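Local coordinates for inositol-1,4,5-trisphosphate 5-phosphatase 1 (Schizosaccharomyces pombe, PDB 1I9Z), which removes the 5-phosphate from soluble and lipid inositol phosphates through its catalytic domain, controlling cellular phosphoinositide levels in membrane trafficking and signalling, at residues Asp2-Arg15 with Lys325-Lys337. Residues are numbered along the deposited sequence; the frame is centred on the assembly and turned at random.
Sequences DPIHEYVNHELRKR and KKILFEELYNQRK
Y333 reaches across to the start of helix 3-14, where its OH donates to OD2 of D2 at 2.6 Å. The acceptor is met on its syn side, near the carboxylate plane, while ring and carboxylate stand 79° apart. OD1 caps the helix by accepting from the backbone N of I4 at 3.0 Å, so one carboxylate serves both helices. Over a face of the same phenol lies the I4 methyl CG2, 3.6 Å from the ring centroid, a CH-pi contact. A leucine in place of Y333 would probably leave D2 OD2 without its donor and the I4 methyl without a ring to rest on.

One turn earlier, F329 is a knob among H5, V8, N9 and L12. With CG anti to the backbone N (chi1 -177°), the F329 ring reaches inward, where V8 CG1 sits over one face, 3.7 Å from the centroid. L12 CD2 meets the ring edge, and the H5 and F329 ring centroids are 4.5 Å apart with their planes oblique. R336, bent at chi2 and chi3, stands its guanidinium steeply over a face of the Y7 ring, with NE above the centre and CZ 4.2 Å from the centroid, a cation-pi contact. R15 NH2 packs against L332 CD2, while its NH1 forms a salt bridge with E18.

The axes of helix 3-14 and segment 325-337 come within 9.2 Å and cross at 127°. The pair, with one knob-into-hole, is a surface contact centred about 37 Å from the chain's centre, on the terminal helices of the DNase I-like catalytic domain.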
ATOM      1  N   ASP A   2      21.090  18.399  25.941  1.00 62.88           N
ATOM      2  CA  ASP A   2      22.558  18.470  26.016  1.00 61.80           C
ATOM      3  C   ASP A   2      23.117  19.016  24.708  1.00 61.14           C
ATOM      4  O   ASP A   2      23.102  18.340  23.680  1.00 59.59           O
ATOM      5  CB  ASP A   2      23.150  17.079  26.300  1.00 62.31           C
ATOM      6  CG  ASP A   2      24.679  17.036  26.184  1.00 62.86           C
ATOM      7  OD1 ASP A   2      25.337  18.099  26.134  1.00 63.31           O
ATOM      8  OD2 ASP A   2      25.230  15.920  26.156  1.00 62.31           O
ATOM      9  N   PRO A   3      23.623  20.263  24.743  1.00 60.97           N
ATOM     10  CA  PRO A   3      24.206  20.979  23.602  1.00 60.13           C
ATOM     11  C   PRO A   3      25.280  20.203  22.857  1.00 59.19           C
ATOM     12  O   PRO A   3      25.340  20.257  21.628  1.00 58.57           O
ATOM     13  CB  PRO A   3      24.764  22.255  24.243  1.00 60.90           C
ATOM     14  CG  PRO A   3      23.819  22.502  25.373  1.00 61.31           C
ATOM     15  CD  PRO A   3      23.656  21.109  25.955  1.00 61.28           C
ATOM     16  N   ILE A   4      26.137  19.501  23.597  1.00 58.81           N
ATOM     17  CA  ILE A   4      27.215  18.721  22.983  1.00 58.81           C
ATOM     18  C   ILE A   4      26.636  17.578  22.155  1.00 58.63           C
ATOM     19  O   ILE A   4      27.115  17.287  21.058  1.00 58.13           O
ATOM     20  CB  ILE A   4      28.168  18.097  24.047  1.00 59.11           C
ATOM     21  CG1 ILE A   4      28.709  19.174  24.996  1.00 59.49           C
ATOM     22  CG2 ILE A   4      29.326  17.390  23.342  1.00 59.29           C
ATOM     23  CD1 ILE A   4      28.771  18.705  26.469  1.00 59.57           C
ATOM     24  N   HIS A   5      25.605  16.927  22.692  1.00 58.57           N
ATOM     25  CA  HIS A   5      24.944  15.806  22.009  1.00 58.73           C
ATOM     26  C   HIS A   5      24.337  16.305  20.696  1.00 58.63           C
ATOM     27  O   HIS A   5      24.489  15.682  19.642  1.00 58.78           O
ATOM     28  CB  HIS A   5      23.836  15.211  22.898  1.00 58.73           C
ATOM     29  CG  HIS A   5      23.326  13.885  22.422  1.00 58.28           C
ATOM     30  ND1 HIS A   5      22.684  13.722  21.215  1.00 57.55           N
ATOM     31  CD2 HIS A   5      23.418  12.649  22.971  1.00 58.55           C
ATOM     32  CE1 HIS A   5      22.407  12.443  21.035  1.00 57.68           C
ATOM     33  NE2 HIS A   5      22.842  11.772  22.085  1.00 57.77           N
ATOM     34  N   GLU A   6      23.657  17.443  20.772  1.00 58.46           N
ATOM     35  CA  GLU A   6      23.036  18.054  19.600  1.00 58.99           C
ATOM     36  C   GLU A   6      24.105  18.346  18.542  1.00 58.78           C
ATOM     37  O   GLU A   6      23.921  18.059  17.358  1.00 58.46           O
ATOM     38  CB  GLU A   6      22.329  19.336  20.032  1.00 58.73           C
ATOM     39  CG  GLU A   6      21.694  20.124  18.933  1.00 59.57           C
ATOM     40  CD  GLU A   6      20.951  21.313  19.501  1.00 60.69           C
ATOM     41  OE1 GLU A   6      19.706  21.264  19.590  1.00 59.83           O
ATOM     42  OE2 GLU A   6      21.619  22.296  19.888  1.00 61.38           O
ATOM     43  N   TYR A   7      25.223  18.920  18.984  1.00 59.19           N
ATOM     44  CA  TYR A   7      26.342  19.237  18.099  1.00 59.32           C
ATOM     45  C   TYR A   7      26.797  17.972  17.376  1.00 58.29           C
ATOM     46  O   TYR A   7      26.958  17.957  16.154  1.00 57.41           O
ATOM     47  CB  TYR A   7      27.504  19.823  18.928  1.00 61.40           C
ATOM     48  CG  TYR A   7      28.859  19.759  18.244  1.00 63.14           C
ATOM     49  CD1 TYR A   7      29.273  20.763  17.365  1.00 64.01           C
ATOM     50  CD2 TYR A   7      29.703  18.662  18.433  1.00 63.64           C
ATOM     51  CE1 TYR A   7      30.495  20.673  16.685  1.00 64.12           C
ATOM     52  CE2 TYR A   7      30.921  18.561  17.757  1.00 64.31           C
ATOM     53  CZ  TYR A   7      31.308  19.569  16.885  1.00 64.54           C
ATOM     54  OH  TYR A   7      32.492  19.445  16.194  1.00 64.74           O
ATOM     55  N   VAL A   8      26.990  16.903  18.142  1.00 57.70           N
ATOM     56  CA  VAL A   8      27.443  15.642  17.572  1.00 57.50           C
ATOM     57  C   VAL A   8      26.484  15.106  16.498  1.00 57.17           C
ATOM     58  O   VAL A   8      26.917  14.748  15.409  1.00 57.14           O
ATOM     59  CB  VAL A   8      27.679  14.572  18.690  1.00 57.27           C
ATOM     60  CG1 VAL A   8      28.243  13.290  18.084  1.00 56.49           C
ATOM     61  CG2 VAL A   8      28.651  15.114  19.744  1.00 56.86           C
ATOM     62  N   ASN A   9      25.187  15.062  16.780  1.00 57.41           N
ATOM     63  CA  ASN A   9      24.231  14.567  15.780  1.00 57.36           C
ATOM     64  C   ASN A   9      24.297  15.403  14.520  1.00 57.10           C
ATOM     65  O   ASN A   9      24.112  14.903  13.412  1.00 55.91           O
ATOM     66  CB  ASN A   9      22.789  14.607  16.314  1.00 57.03           C
ATOM     67  CG  ASN A   9      22.509  13.495  17.297  1.00 57.23           C
ATOM     68  OD1 ASN A   9      22.784  12.339  17.009  1.00 56.91           O
ATOM     69  ND2 ASN A   9      21.963  13.840  18.458  1.00 58.01           N
ATOM     70  N   HIS A  10      24.574  16.687  14.701  1.00 57.40           N
ATOM     71  CA  HIS A  10      24.632  17.590  13.569  1.00 58.06           C
ATOM     72  C   HIS A  10      25.804  17.287  12.662  1.00 57.94           C
ATOM     73  O   HIS A  10      25.657  17.234  11.442  1.00 57.21           O
ATOM     74  CB  HIS A  10      24.715  19.028  14.054  1.00 59.49           C
ATOM     75  CG  HIS A  10      24.545  20.033  12.961  1.00 61.68           C
ATOM     76  ND1 HIS A  10      25.613  20.653  12.343  1.00 62.66           N
ATOM     77  CD2 HIS A  10      23.432  20.482  12.335  1.00 62.03           C
ATOM     78  CE1 HIS A  10      25.163  21.440  11.381  1.00 62.64           C
ATOM     79  NE2 HIS A  10      23.844  21.353  11.355  1.00 62.89           N
ATOM     80  N   GLU A  11      26.966  17.077  13.277  1.00 58.18           N
ATOM     81  CA  GLU A  11      28.206  16.788  12.555  1.00 58.25           C
ATOM     82  C   GLU A  11      28.162  15.420  11.918  1.00 58.30           C
ATOM     83  O   GLU A  11      28.520  15.243  10.755  1.00 58.57           O
ATOM     84  CB  GLU A  11      29.397  16.852  13.516  1.00 58.44           C
ATOM     85  CG  GLU A  11      29.790  18.258  13.917  1.00 59.34           C
ATOM     86  CD  GLU A  11      30.099  19.127  12.702  1.00 59.51           C
ATOM     87  OE1 GLU A  11      30.862  18.670  11.813  1.00 59.24           O
ATOM     88  OE2 GLU A  11      29.573  20.262  12.639  1.00 60.17           O
ATOM     89  N   LEU A  12      27.712  14.454  12.705  1.00 58.16           N
ATOM     90  CA  LEU A  12      27.612  13.073  12.286  1.00 58.09           C
ATOM     91  C   LEU A  12      26.721  12.952  11.064  1.00 58.28           C
ATOM     92  O   LEU A  12      26.970  12.137  10.188  1.00 57.66           O
ATOM     93  CB  LEU A  12      27.056  12.251  13.445  1.00 58.80           C
ATOM     94  CG  LEU A  12      27.602  10.845  13.662  1.00 59.34           C
ATOM     95  CD1 LEU A  12      29.114  10.831  13.627  1.00 59.78           C
ATOM     96  CD2 LEU A  12      27.095  10.343  14.995  1.00 59.78           C
ATOM     97  N   ARG A  13      25.689  13.781  11.008  1.00 58.55           N
ATOM     98  CA  ARG A  13      24.764  13.761   9.890  1.00 59.45           C
ATOM     99  C   ARG A  13      25.511  14.079   8.599  1.00 59.10           C
ATOM    100  O   ARG A  13      25.133  13.631   7.519  1.00 58.42           O
ATOM    101  CB  ARG A  13      23.650  14.780  10.134  1.00 61.56           C
ATOM    102  CG  ARG A  13      22.423  14.586   9.271  1.00 65.17           C
ATOM    103  CD  ARG A  13      21.367  15.647   9.544  1.00 67.96           C
ATOM    104  NE  ARG A  13      20.832  15.556  10.901  1.00 70.78           N
ATOM    105  CZ  ARG A  13      19.545  15.729  11.203  1.00 72.30           C
ATOM    106  NH1 ARG A  13      18.672  16.002  10.236  1.00 73.69           N
ATOM    107  NH2 ARG A  13      19.124  15.628  12.463  1.00 72.94           N
ATOM    108  N   LYS A  14      26.584  14.855   8.710  1.00 58.79           N
ATOM    109  CA  LYS A  14      27.370  15.199   7.533  1.00 59.03           C
ATOM    110  C   LYS A  14      28.270  14.027   7.118  1.00 58.07           C
ATOM    111  O   LYS A  14      28.665  13.926   5.958  1.00 58.60           O
ATOM    112  CB  LYS A  14      28.217  16.453   7.808  1.00 60.42           C
ATOM    113  CG  LYS A  14      27.390  17.712   8.084  1.00 62.21           C
ATOM    114  CD  LYS A  14      28.231  18.831   8.707  1.00 63.84           C
ATOM    115  CE  LYS A  14      27.379  20.057   9.039  1.00 64.76           C
ATOM    116  NZ  LYS A  14      28.117  21.064   9.884  1.00 65.86           N
ATOM    117  N   ARG A  15      28.577  13.128   8.048  1.00 56.19           N
ATOM    118  CA  ARG A  15      29.433  11.990   7.724  1.00 55.15           C
ATOM    119  C   ARG A  15      28.716  10.627   7.663  1.00 53.74           C
ATOM    120  O   ARG A  15      29.336   9.583   7.869  1.00 52.30           O
ATOM    121  CB  ARG A  15      30.574  11.920   8.729  1.00 55.90           C
ATOM    122  CG  ARG A  15      31.313  13.239   8.867  1.00 57.83           C
ATOM    123  CD  ARG A  15      32.724  13.026   9.380  1.00 59.95           C
ATOM    124  NE  ARG A  15      32.763  12.476  10.727  1.00 61.08           N
ATOM    125  CZ  ARG A  15      33.711  11.654  11.171  1.00 62.18           C
ATOM    126  NH1 ARG A  15      34.700  11.282  10.364  1.00 62.40           N
ATOM    127  NH2 ARG A  15      33.668  11.194  12.420  1.00 62.50           N
ATOM    128  N   LYS A 325      28.818   3.636  14.175  1.00 54.30           N
ATOM    129  CA  LYS A 325      28.220   4.941  14.416  1.00 53.93           C
ATOM    130  C   LYS A 325      28.313   5.343  15.880  1.00 54.62           C
ATOM    131  O   LYS A 325      28.481   6.517  16.186  1.00 52.82           O
ATOM    132  CB  LYS A 325      26.739   4.950  14.005  1.00 53.15           C
ATOM    133  CG  LYS A 325      26.034   6.275  14.251  1.00 51.88           C
ATOM    134  CD  LYS A 325      24.517   6.169  14.080  1.00 51.76           C
ATOM    135  CE  LYS A 325      23.843   7.473  14.428  1.00 51.87           C
ATOM    136  NZ  LYS A 325      22.357   7.384  14.523  1.00 52.42           N
ATOM    137  N   LYS A 326      28.177   4.381  16.788  1.00 55.78           N
ATOM    138  CA  LYS A 326      28.237   4.711  18.206  1.00 57.49           C
ATOM    139  C   LYS A 326      29.655   5.170  18.558  1.00 58.38           C
ATOM    140  O   LYS A 326      29.856   6.056  19.394  1.00 57.87           O
ATOM    141  CB  LYS A 326      27.840   3.503  19.049  1.00 58.54           C
ATOM    142  CG  LYS A 326      27.080   3.888  20.317  1.00 59.80           C
ATOM    143  CD  LYS A 326      27.867   3.611  21.588  1.00 60.28           C
ATOM    144  CE  LYS A 326      27.185   4.249  22.809  1.00 61.39           C
ATOM    145  NZ  LYS A 326      25.706   3.951  22.908  1.00 61.40           N
ATOM    146  N   ILE A 327      30.633   4.572  17.892  1.00 59.20           N
ATOM    147  CA  ILE A 327      32.027   4.925  18.105  1.00 60.34           C
ATOM    148  C   ILE A 327      32.290   6.359  17.628  1.00 60.89           C
ATOM    149  O   ILE A 327      32.828   7.175  18.378  1.00 60.83           O
ATOM    150  CB  ILE A 327      32.926   3.910  17.381  1.00 60.63           C
ATOM    151  CG1 ILE A 327      32.839   2.564  18.125  1.00 61.09           C
ATOM    152  CG2 ILE A 327      34.341   4.429  17.279  1.00 60.77           C
ATOM    153  CD1 ILE A 327      33.358   1.354  17.346  1.00 61.19           C
ATOM    154  N   LEU A 328      31.910   6.676  16.391  1.00 61.10           N
ATOM    155  CA  LEU A 328      32.108   8.030  15.904  1.00 61.32           C
ATOM    156  C   LEU A 328      31.413   8.984  16.844  1.00 61.17           C
ATOM    157  O   LEU A 328      31.992   9.985  17.235  1.00 61.50           O
ATOM    158  CB  LEU A 328      31.530   8.227  14.510  1.00 62.23           C
ATOM    159  CG  LEU A 328      32.373   7.727  13.342  1.00 63.92           C
ATOM    160  CD1 LEU A 328      31.725   8.150  12.032  1.00 64.67           C
ATOM    161  CD2 LEU A 328      33.774   8.326  13.429  1.00 65.29           C
ATOM    162  N   PHE A 329      30.175   8.675  17.221  1.00 60.62           N
ATOM    163  CA  PHE A 329      29.439   9.555  18.112  1.00 60.59           C
ATOM    164  C   PHE A 329      30.217   9.869  19.382  1.00 61.97           C
ATOM    165  O   PHE A 329      30.444  11.042  19.700  1.00 61.40           O
ATOM    166  CB  PHE A 329      28.102   8.955  18.512  1.00 58.86           C
ATOM    167  CG  PHE A 329      27.270   9.866  19.370  1.00 57.63           C
ATOM    168  CD1 PHE A 329      26.290  10.665  18.802  1.00 56.74           C
ATOM    169  CD2 PHE A 329      27.481   9.936  20.750  1.00 56.60           C
ATOM    170  CE1 PHE A 329      25.528  11.515  19.591  1.00 57.07           C
ATOM    171  CE2 PHE A 329      26.729  10.780  21.542  1.00 55.93           C
ATOM    172  CZ  PHE A 329      25.751  11.571  20.968  1.00 56.78           C
ATOM    173  N   GLU A 330      30.615   8.825  20.113  1.00 62.92           N
ATOM    174  CA  GLU A 330      31.356   9.018  21.358  1.00 64.65           C
ATOM    175  C   GLU A 330      32.664   9.811  21.122  1.00 65.32           C
ATOM    176  O   GLU A 330      33.010  10.706  21.896  1.00 65.30           O
ATOM    177  CB  GLU A 330      31.650   7.664  22.019  1.00 64.96           C
ATOM    178  CG  GLU A 330      30.415   6.850  22.434  1.00 65.75           C
ATOM    179  CD  GLU A 330      29.458   7.609  23.356  1.00 66.89           C
ATOM    180  OE1 GLU A 330      29.929   8.475  24.140  1.00 66.47           O
ATOM    181  OE2 GLU A 330      28.233   7.327  23.310  1.00 65.79           O
ATOM    182  N   GLU A 331      33.378   9.485  20.051  1.00 66.00           N
ATOM    183  CA  GLU A 331      34.616  10.173  19.717  1.00 66.75           C
ATOM    184  C   GLU A 331      34.335  11.664  19.502  1.00 67.36           C
ATOM    185  O   GLU A 331      34.940  12.509  20.152  1.00 67.47           O
ATOM    186  CB  GLU A 331      35.210   9.535  18.468  1.00 67.29           C
ATOM    187  CG  GLU A 331      36.097  10.419  17.632  1.00 68.72           C
ATOM    188  CD  GLU A 331      36.564   9.695  16.384  1.00 69.56           C
ATOM    189  OE1 GLU A 331      36.728  10.361  15.334  1.00 70.14           O
ATOM    190  OE2 GLU A 331      36.765   8.457  16.461  1.00 69.69           O
ATOM    191  N   LEU A 332      33.411  11.985  18.600  1.00 67.20           N
ATOM    192  CA  LEU A 332      33.049  13.375  18.336  1.00 67.20           C
ATOM    193  C   LEU A 332      32.609  14.071  19.613  1.00 66.95           C
ATOM    194  O   LEU A 332      32.957  15.222  19.846  1.00 66.98           O
ATOM    195  CB  LEU A 332      31.901  13.454  17.327  1.00 67.56           C
ATOM    196  CG  LEU A 332      32.140  13.333  15.817  1.00 68.27           C
ATOM    197  CD1 LEU A 332      32.711  14.643  15.276  1.00 68.76           C
ATOM    198  CD2 LEU A 332      33.059  12.165  15.523  1.00 68.66           C
ATOM    199  N   TYR A 333      31.828  13.370  20.430  1.00 66.92           N
ATOM    200  CA  TYR A 333      31.315  13.921  21.683  1.00 67.26           C
ATOM    201  C   TYR A 333      32.427  14.278  22.680  1.00 67.88           C
ATOM    202  O   TYR A 333      32.375  15.325  23.325  1.00 67.67           O
ATOM    203  CB  TYR A 333      30.347  12.931  22.329  1.00 66.13           C
ATOM    204  CG  TYR A 333      29.606  13.490  23.515  1.00 65.80           C
ATOM    205  CD1 TYR A 333      28.301  13.970  23.384  1.00 65.22           C
ATOM    206  CD2 TYR A 333      30.213  13.555  24.774  1.00 65.60           C
ATOM    207  CE1 TYR A 333      27.619  14.496  24.477  1.00 64.83           C
ATOM    208  CE2 TYR A 333      29.540  14.079  25.875  1.00 64.92           C
ATOM    209  CZ  TYR A 333      28.243  14.547  25.726  1.00 65.03           C
ATOM    210  OH  TYR A 333      27.565  15.039  26.825  1.00 64.44           O
ATOM    211  N   ASN A 334      33.410  13.388  22.818  1.00 68.69           N
ATOM    212  CA  ASN A 334      34.546  13.611  23.716  1.00 69.58           C
ATOM    213  C   ASN A 334      35.404  14.757  23.201  1.00 69.94           C
ATOM    214  O   ASN A 334      35.763  15.677  23.943  1.00 69.91           O
ATOM    215  CB  ASN A 334      35.439  12.372  23.801  1.00 70.04           C
ATOM    216  CG  ASN A 334      34.861  11.291  24.680  1.00 70.83           C
ATOM    217  OD1 ASN A 334      34.046  11.557  25.575  1.00 70.44           O
ATOM    218  ND2 ASN A 334      35.303  10.055  24.449  1.00 71.40           N
ATOM    219  N   GLN A 335      35.747  14.683  21.923  1.00 70.00           N
ATOM    220  CA  GLN A 335      36.556  15.713  21.321  1.00 70.73           C
ATOM    221  C   GLN A 335      35.935  17.077  21.606  1.00 71.09           C
ATOM    222  O   GLN A 335      36.643  18.033  21.927  1.00 71.18           O
ATOM    223  CB  GLN A 335      36.656  15.484  19.822  1.00 70.55           C
ATOM    224  CG  GLN A 335      37.624  16.402  19.156  1.00 71.35           C
ATOM    225  CD  GLN A 335      37.464  16.388  17.669  1.00 72.00           C
ATOM    226  OE1 GLN A 335      36.597  17.067  17.122  1.00 72.70           O
ATOM    227  NE2 GLN A 335      38.285  15.595  16.994  1.00 72.74           N
ATOM    228  N   ARG A 336      34.612  17.164  21.504  1.00 71.33           N
ATOM    229  CA  ARG A 336      33.914  18.420  21.754  1.00 71.83           C
ATOM    230  C   ARG A 336      33.884  18.797  23.239  1.00 71.85           C
ATOM    231  O   ARG A 336      34.008  19.973  23.595  1.00 71.69           O
ATOM    232  CB  ARG A 336      32.488  18.343  21.189  1.00 72.56           C
ATOM    233  CG  ARG A 336      31.463  19.199  21.906  1.00 72.88           C
ATOM    234  CD  ARG A 336      31.793  20.669  21.846  1.00 74.60           C
ATOM    235  NE  ARG A 336      31.645  21.211  20.504  1.00 75.63           N
ATOM    236  CZ  ARG A 336      31.588  22.509  20.241  1.00 76.42           C
ATOM    237  NH1 ARG A 336      31.670  23.388  21.237  1.00 76.11           N
ATOM    238  NH2 ARG A 336      31.435  22.922  18.986  1.00 76.90           N
ATOM    239  N   LYS A 337      33.721  17.811  24.112  1.00 71.88           N
ATOM    240  CA  LYS A 337      33.683  18.121  25.532  1.00 72.19           C
ATOM    241  C   LYS A 337      35.044  18.624  26.013  1.00 71.99           C
ATOM    242  O   LYS A 337      35.113  19.501  26.875  1.00 71.12           O
ATOM    243  CB  LYS A 337      33.256  16.897  26.347  1.00 72.70           C
ATOM    244  CG  LYS A 337      32.669  17.280  27.694  1.00 73.49           C
ATOM    245  CD  LYS A 337      31.981  16.116  28.389  1.00 74.09           C
ATOM    246  CE  LYS A 337      32.983  15.076  28.880  1.00 74.30           C
ATOM    247  NZ  LYS A 337      32.298  14.079  29.755  1.00 74.49           N
TER